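Local coordinates for uncharacterized protein (Proteus penneri, PDB 3RD4) that is of unknown function, belongs to the DUF2500 family and folds into an antiparallel beta-sheet that continues into a second subunit of a four-chain assembly, at residues H36-T41 and I56-Y61; K50-N55 and L72-S77. One frame throughout, in Å; residues are numbered along the deposited sequence.

Interaction 1 of 2, residues H36-T41 and I56-Y61; sequences HYYQVT and IDKSSY
Ile-56 N donates to Tyr-38 O, the one hydrogen bond that joins 36-41 to 56-61, with 2.8 Å from Ile-56 N to Tyr-38 O. The bond lies just ahead of the short helix 58-61. Polar contacts within the second segment set the turn into that helix: Asp-57 is the N-cap, and its OD1 accepts from both Ser-60 N, reached from above the carboxylate plane, and Ser-60 OG, on the syn side. Two donors on one oxygen fix how the carboxylate is turned over the first helical residues.

Aromatic and aliphatic contacts gather round Tyr-38. Its ring runs alongside Lys-58, both side chains pointing the same way, and CG of Lys-58 sits over one face, 3.8 Å from the ring centroid in a CH-pi contact. A chi1 of -170°, with CG anti to the backbone N, places CB and CG of Lys-58 against the ring. Tyr-61 crosses Tyr-38 at about a right angle, CD1 of Tyr-61 lying 3.5 Å from Tyr-38 CB. The two rings meet obliquely, their planes inclined at 48°, while Gln-39 O lies in plane at the edge of the Tyr-61 ring. Further along the strand, Val-40 CG1 meets Ile-56 CD1.

Lys-14 makes a cation-pi contact with Tyr-61, and Arg-49 of the third subunit packs on the same residue.

The chemistry is thus mainly apolar, with a single backbone bond, from Ile-56 N to Tyr-38 O, across it. Tyr-38 takes CG of Lys-58 over a ring face and Tyr-61 against its CB, and so seats the capped helical turn on strand 34-44.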
loop_
_atom_site.group_PDB
_atom_site.type_symbol
_atom_site.label_atom_id
_atom_site.label_comp_id
_atom_site.label_asym_id
_atom_site.label_seq_id
_atom_site.Cartn_x
_atom_site.Cartn_y
_atom_site.Cartn_z
ATOM N N HIS B 36 0.357 9.120 13.844
ATOM C CA HIS B 36 1.765 9.250 13.468
ATOM C C HIS B 36 2.375 7.860 13.315
ATOM O O HIS B 36 2.028 6.936 14.052
ATOM C CB HIS B 36 2.549 9.996 14.530
ATOM C CG HIS B 36 2.525 11.477 14.364
ATOM N ND1 HIS B 36 1.372 12.223 14.493
ATOM C CD2 HIS B 36 3.515 12.351 14.072
ATOM C CE1 HIS B 36 1.653 13.498 14.287
ATOM N NE2 HIS B 36 2.945 13.602 14.029
ATOM N N TYR B 37 3.285 7.712 12.363
ATOM C CA TYR B 37 3.928 6.429 12.134
ATOM C C TYR B 37 5.419 6.614 11.924
ATOM O O TYR B 37 5.853 7.354 11.040
ATOM C CB TYR B 37 3.318 5.744 10.909
ATOM C CG TYR B 37 1.866 5.344 11.074
ATOM C CD1 TYR B 37 1.500 4.306 11.935
ATOM C CD2 TYR B 37 0.854 6.009 10.373
ATOM C CE1 TYR B 37 0.166 3.940 12.089
ATOM C CE2 TYR B 37 -0.482 5.650 10.524
ATOM C CZ TYR B 37 -0.819 4.616 11.382
ATOM O OH TYR B 37 -2.136 4.247 11.533
ATOM N N TYR B 38 6.207 5.934 12.736
ATOM C CA TYR B 38 7.646 6.034 12.626
ATOM C C TYR B 38 8.148 4.740 12.022
ATOM O O TYR B 38 8.401 3.769 12.735
ATOM C CB TYR B 38 8.205 6.254 14.019
ATOM C CG TYR B 38 7.593 7.461 14.660
ATOM C CD1 TYR B 38 8.021 8.740 14.316
ATOM C CD2 TYR B 38 6.586 7.337 15.604
ATOM C CE1 TYR B 38 7.464 9.869 14.907
ATOM C CE2 TYR B 38 6.019 8.465 16.202
ATOM C CZ TYR B 38 6.469 9.725 15.849
ATOM O OH TYR B 38 5.949 10.845 16.448
ATOM N N GLN B 39 8.285 4.705 10.704
ATOM C CA GLN B 39 8.737 3.471 10.080
ATOM C C GLN B 39 10.174 3.490 9.622
ATOM O O GLN B 39 10.659 4.483 9.092
ATOM C CB GLN B 39 7.859 3.116 8.884
ATOM C CG GLN B 39 8.346 3.725 7.603
ATOM C CD GLN B 39 7.687 3.127 6.394
ATOM O OE1 GLN B 39 8.248 3.157 5.310
ATOM N NE2 GLN B 39 6.488 2.593 6.566
ATOM N N VAL B 40 10.858 2.380 9.841
ATOM C CA VAL B 40 12.235 2.259 9.401
ATOM C C VAL B 40 12.361 0.962 8.617
ATOM O O VAL B 40 11.763 -0.050 8.967
ATOM C CB VAL B 40 13.264 2.315 10.597
ATOM C CG1 VAL B 40 12.668 1.786 11.859
ATOM C CG2 VAL B 40 14.494 1.512 10.253
ATOM N N THR B 41 13.100 1.011 7.520
ATOM C CA THR B 41 13.279 -0.174 6.692
ATOM C C THR B 41 14.583 -0.912 7.019
ATOM O O THR B 41 15.679 -0.381 6.816
ATOM C CB THR B 41 13.272 0.204 5.197
ATOM O OG1 THR B 41 12.027 0.832 4.876
ATOM C CG2 THR B 41 13.427 -1.031 4.337
ATOM N N ILE B 56 7.739 1.590 14.294
ATOM C CA ILE B 56 8.233 1.454 15.647
ATOM C C ILE B 56 7.880 2.691 16.450
ATOM O O ILE B 56 7.492 3.705 15.878
ATOM C CB ILE B 56 9.773 1.264 15.636
ATOM C CG1 ILE B 56 10.455 2.501 15.058
ATOM C CG2 ILE B 56 10.157 0.120 14.730
ATOM C CD1 ILE B 56 11.962 2.402 15.057
ATOM N N ASP B 57 8.022 2.610 17.769
ATOM C CA ASP B 57 7.726 3.740 18.654
ATOM C C ASP B 57 8.575 4.979 18.345
ATOM O O ASP B 57 9.668 4.877 17.771
ATOM C CB ASP B 57 7.953 3.314 20.088
ATOM C CG ASP B 57 9.301 2.676 20.269
ATOM O OD1 ASP B 57 10.202 3.352 20.839
ATOM O OD2 ASP B 57 9.449 1.511 19.810
ATOM N N LYS B 58 8.077 6.148 18.748
ATOM C CA LYS B 58 8.781 7.391 18.469
ATOM C C LYS B 58 10.176 7.427 19.037
ATOM O O LYS B 58 11.134 7.743 18.334
ATOM C CB LYS B 58 8.002 8.603 18.984
ATOM C CG LYS B 58 8.600 9.921 18.473
ATOM C CD LYS B 58 7.714 11.154 18.726
ATOM C CE LYS B 58 7.740 11.590 20.177
ATOM N NZ LYS B 58 9.128 11.923 20.619
ATOM N N SER B 59 10.294 7.092 20.312
ATOM C CA SER B 59 11.588 7.122 20.965
ATOM C C SER B 59 12.683 6.274 20.291
ATOM O O SER B 59 13.844 6.706 20.220
ATOM C CB SER B 59 11.435 6.722 22.415
ATOM O OG SER B 59 12.682 6.862 23.054
ATOM N N SER B 60 12.327 5.082 19.803
ATOM C CA SER B 60 13.294 4.220 19.117
ATOM C C SER B 60 13.697 4.837 17.780
ATOM O O SER B 60 14.878 4.915 17.437
ATOM C CB SER B 60 12.697 2.837 18.867
ATOM O OG SER B 60 12.614 2.108 20.078
ATOM N N TYR B 61 12.692 5.266 17.026
ATOM C CA TYR B 61 12.889 5.895 15.724
ATOM C C TYR B 61 13.964 6.971 15.840
ATOM O O TYR B 61 14.862 7.065 15.012
ATOM C CB TYR B 61 11.556 6.512 15.280
ATOM C CG TYR B 61 11.584 7.259 13.968
ATOM C CD1 TYR B 61 11.473 6.581 12.757
ATOM C CD2 TYR B 61 11.736 8.647 13.942
ATOM C CE1 TYR B 61 11.518 7.266 11.546
ATOM C CE2 TYR B 61 11.778 9.344 12.745
ATOM C CZ TYR B 61 11.667 8.650 11.548
ATOM O OH TYR B 61 11.694 9.340 10.355
#

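Interaction 2 of 2, residues K50-N55 and L72-S77; sequences KDLVLN and LFMQGS
Strands 50-55 and 72-75 approach with their axes 11.2 Å apart and their N-to-C directions at 68°, too far apart and too steeply inclined for backbone pairing, and no hydrogen bond joins them. Even the nearest alpha carbons, Leu-54 CA and Ser-77 CA, are 8.1 Å apart. The gap is bridged by side chains: Leu-52 and Leu-54 from one strand, Leu-72 and Met-74 from the other, each with its CB directed at the opposite segment.

Met-74 reaches across to both leucines of 50-55. Its sulfur, SD, lies 3.8 Å from Leu-54 CD1, and the same SD is 4.0 Å from Leu-52 CG. An extended chi2 (176°) carries SD away from its own strand, and the bend at chi3 brings the terminal methyl CE to Leu-54 CD2, at 4.1 Å. Both leucines are crossed at a slant by the thioether chain. Leu-72 adds a looser pair of contacts, its CD1 4.3 Å from Leu-54 CD1 and its CD2 4.5 Å from Leu-52 CG. Beyond the strand end, Ser-77 O approaches Leu-54 CD2 in van der Waals contact.

All four apolar residues are buried. Phe-79 of strand 78-84 touches both Leu-54 and Leu-72, while Val-9 and Tyr-7 of strand 4-20 lie against Leu-72 and Met-74. Strand 50-56 bonds along one edge to strand 34-44, and residues 50-53 pair in parallel with a strand of the second subunit. The contact thus joins two strands that are not neighbours in the sheet, consistent with a sheet curved so that they face each other.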
loop_
_atom_site.group_PDB
_atom_site.type_symbol
_atom_site.label_atom_id
_atom_site.label_comp_id
_atom_site.label_asym_id
_atom_site.label_seq_id
_atom_site.Cartn_x
_atom_site.Cartn_y
_atom_site.Cartn_z
ATOM N N LYS B 50 15.717 -10.120 2.033
ATOM C CA LYS B 50 14.505 -9.729 2.736
ATOM C C LYS B 50 14.614 -8.337 3.364
ATOM O O LYS B 50 15.663 -7.952 3.885
ATOM C CB LYS B 50 14.200 -10.781 3.812
ATOM C CG LYS B 50 12.914 -10.548 4.556
ATOM C CD LYS B 50 12.087 -11.821 4.661
ATOM C CE LYS B 50 12.699 -12.835 5.616
ATOM N NZ LYS B 50 11.705 -13.899 5.941
ATOM N N ASP B 51 13.526 -7.579 3.293
ATOM C CA ASP B 51 13.467 -6.243 3.875
ATOM C C ASP B 51 12.289 -6.180 4.843
ATOM O O ASP B 51 11.193 -6.659 4.543
ATOM C CB ASP B 51 13.294 -5.186 2.780
ATOM C CG ASP B 51 14.617 -4.763 2.155
ATOM O OD1 ASP B 51 15.557 -5.591 2.118
ATOM O OD2 ASP B 51 14.706 -3.604 1.684
ATOM N N LEU B 52 12.528 -5.616 6.017
ATOM C CA LEU B 52 11.485 -5.467 7.019
ATOM C C LEU B 52 11.138 -3.992 7.065
ATOM O O LEU B 52 12.013 -3.142 7.242
ATOM C CB LEU B 52 11.976 -5.923 8.405
ATOM C CG LEU B 52 11.985 -7.418 8.745
ATOM C CD1 LEU B 52 10.647 -7.985 8.342
ATOM C CD2 LEU B 52 13.088 -8.162 8.028
ATOM N N VAL B 53 9.869 -3.667 6.877
ATOM C CA VAL B 53 9.484 -2.267 6.939
ATOM C C VAL B 53 8.516 -2.107 8.108
ATOM O O VAL B 53 7.297 -2.023 7.937
ATOM C CB VAL B 53 8.841 -1.800 5.616
ATOM C CG1 VAL B 53 9.075 -0.300 5.447
ATOM C CG2 VAL B 53 9.448 -2.563 4.448
ATOM N N LEU B 54 9.090 -2.060 9.303
ATOM C CA LEU B 54 8.325 -1.956 10.533
ATOM C C LEU B 54 8.027 -0.534 11.006
ATOM O O LEU B 54 8.773 0.414 10.716
ATOM C CB LEU B 54 9.067 -2.691 11.655
ATOM C CG LEU B 54 9.992 -3.831 11.221
ATOM C CD1 LEU B 54 10.793 -4.332 12.397
ATOM C CD2 LEU B 54 9.166 -4.945 10.615
ATOM N N ASN B 55 6.923 -0.402 11.742
ATOM C CA ASN B 55 6.528 0.873 12.330
ATOM C C ASN B 55 6.943 0.673 13.769
ATOM O O ASN B 55 6.571 -0.317 14.385
ATOM C CB ASN B 55 5.024 1.079 12.240
ATOM C CG ASN B 55 4.528 1.038 10.818
ATOM O OD1 ASN B 55 5.049 1.743 9.943
ATOM N ND2 ASN B 55 3.512 0.211 10.571
ATOM N N LEU B 72 18.410 -7.197 15.203
ATOM C CA LEU B 72 17.039 -6.726 15.240
ATOM C C LEU B 72 16.225 -7.793 15.962
ATOM O O LEU B 72 16.305 -8.964 15.615
ATOM C CB LEU B 72 16.522 -6.530 13.813
ATOM C CG LEU B 72 15.009 -6.480 13.608
ATOM C CD1 LEU B 72 14.431 -5.348 14.417
ATOM C CD2 LEU B 72 14.696 -6.299 12.145
ATOM N N PHE B 73 15.478 -7.415 16.992
ATOM C CA PHE B 73 14.651 -8.399 17.691
ATOM C C PHE B 73 13.198 -8.156 17.309
ATOM O O PHE B 73 12.713 -7.021 17.327
ATOM C CB PHE B 73 14.800 -8.287 19.217
ATOM C CG PHE B 73 16.188 -8.556 19.720
ATOM C CD1 PHE B 73 17.125 -7.530 19.791
ATOM C CD2 PHE B 73 16.568 -9.837 20.095
ATOM C CE1 PHE B 73 18.426 -7.779 20.229
ATOM C CE2 PHE B 73 17.864 -10.097 20.534
ATOM C CZ PHE B 73 18.798 -9.065 20.600
ATOM N N MET B 74 12.497 -9.220 16.956
ATOM C CA MET B 74 11.101 -9.078 16.587
ATOM C C MET B 74 10.278 -10.172 17.215
ATOM O O MET B 74 10.702 -11.326 17.276
ATOM C CB MET B 74 10.929 -9.154 15.073
ATOM C CG MET B 74 11.105 -7.847 14.323
ATOM S SD MET B 74 10.978 -8.137 12.549
ATOM C CE MET B 74 9.269 -8.582 12.440
ATOM N N GLN B 75 9.100 -9.798 17.690
ATOM C CA GLN B 75 8.182 -10.755 18.282
ATOM C C GLN B 75 7.182 -10.941 17.157
ATOM O O GLN B 75 6.316 -10.085 16.924
ATOM C CB GLN B 75 7.494 -10.157 19.499
ATOM C CG GLN B 75 7.073 -11.165 20.528
ATOM C CD GLN B 75 6.018 -10.602 21.444
ATOM O OE1 GLN B 75 4.861 -10.459 21.046
ATOM N NE2 GLN B 75 6.409 -10.259 22.671
ATOM N N GLY B 76 7.319 -12.053 16.443
ATOM C CA GLY B 76 6.438 -12.293 15.325
ATOM C C GLY B 76 6.749 -11.261 14.254
ATOM O O GLY B 76 7.824 -11.299 13.632
ATOM N N SER B 77 5.823 -10.322 14.052
ATOM C CA SER B 77 5.989 -9.280 13.035
ATOM C C SER B 77 6.138 -7.894 13.653
ATOM O O SER B 77 6.325 -6.896 12.944
ATOM C CB SER B 77 4.786 -9.266 12.099
ATOM O OG SER B 77 3.638 -8.784 12.780
#

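In the fold
From the N terminus, strand 4-20 is followed by 34-44, which carries the first segment of interaction 1. The chain then returns along 50-56, the first side of interaction 2, and turns at once into helix 58-61, where interaction 1 closes a loop with 14 residues between its segments. Interaction 2 closes later, when strand 69-75 arrives, with 16 residues between. The segments alternate along the chain, so the two contacts cross and neither nests in the other. They meet at the pairing of 34-44 with 50-56, where Val-40 N probably bonds to Leu-54 O. Interaction 1 holds the helical turn to strand 34-44, and interaction 2 packs strand 69-75 against 50-56, an outermost strand within this chain.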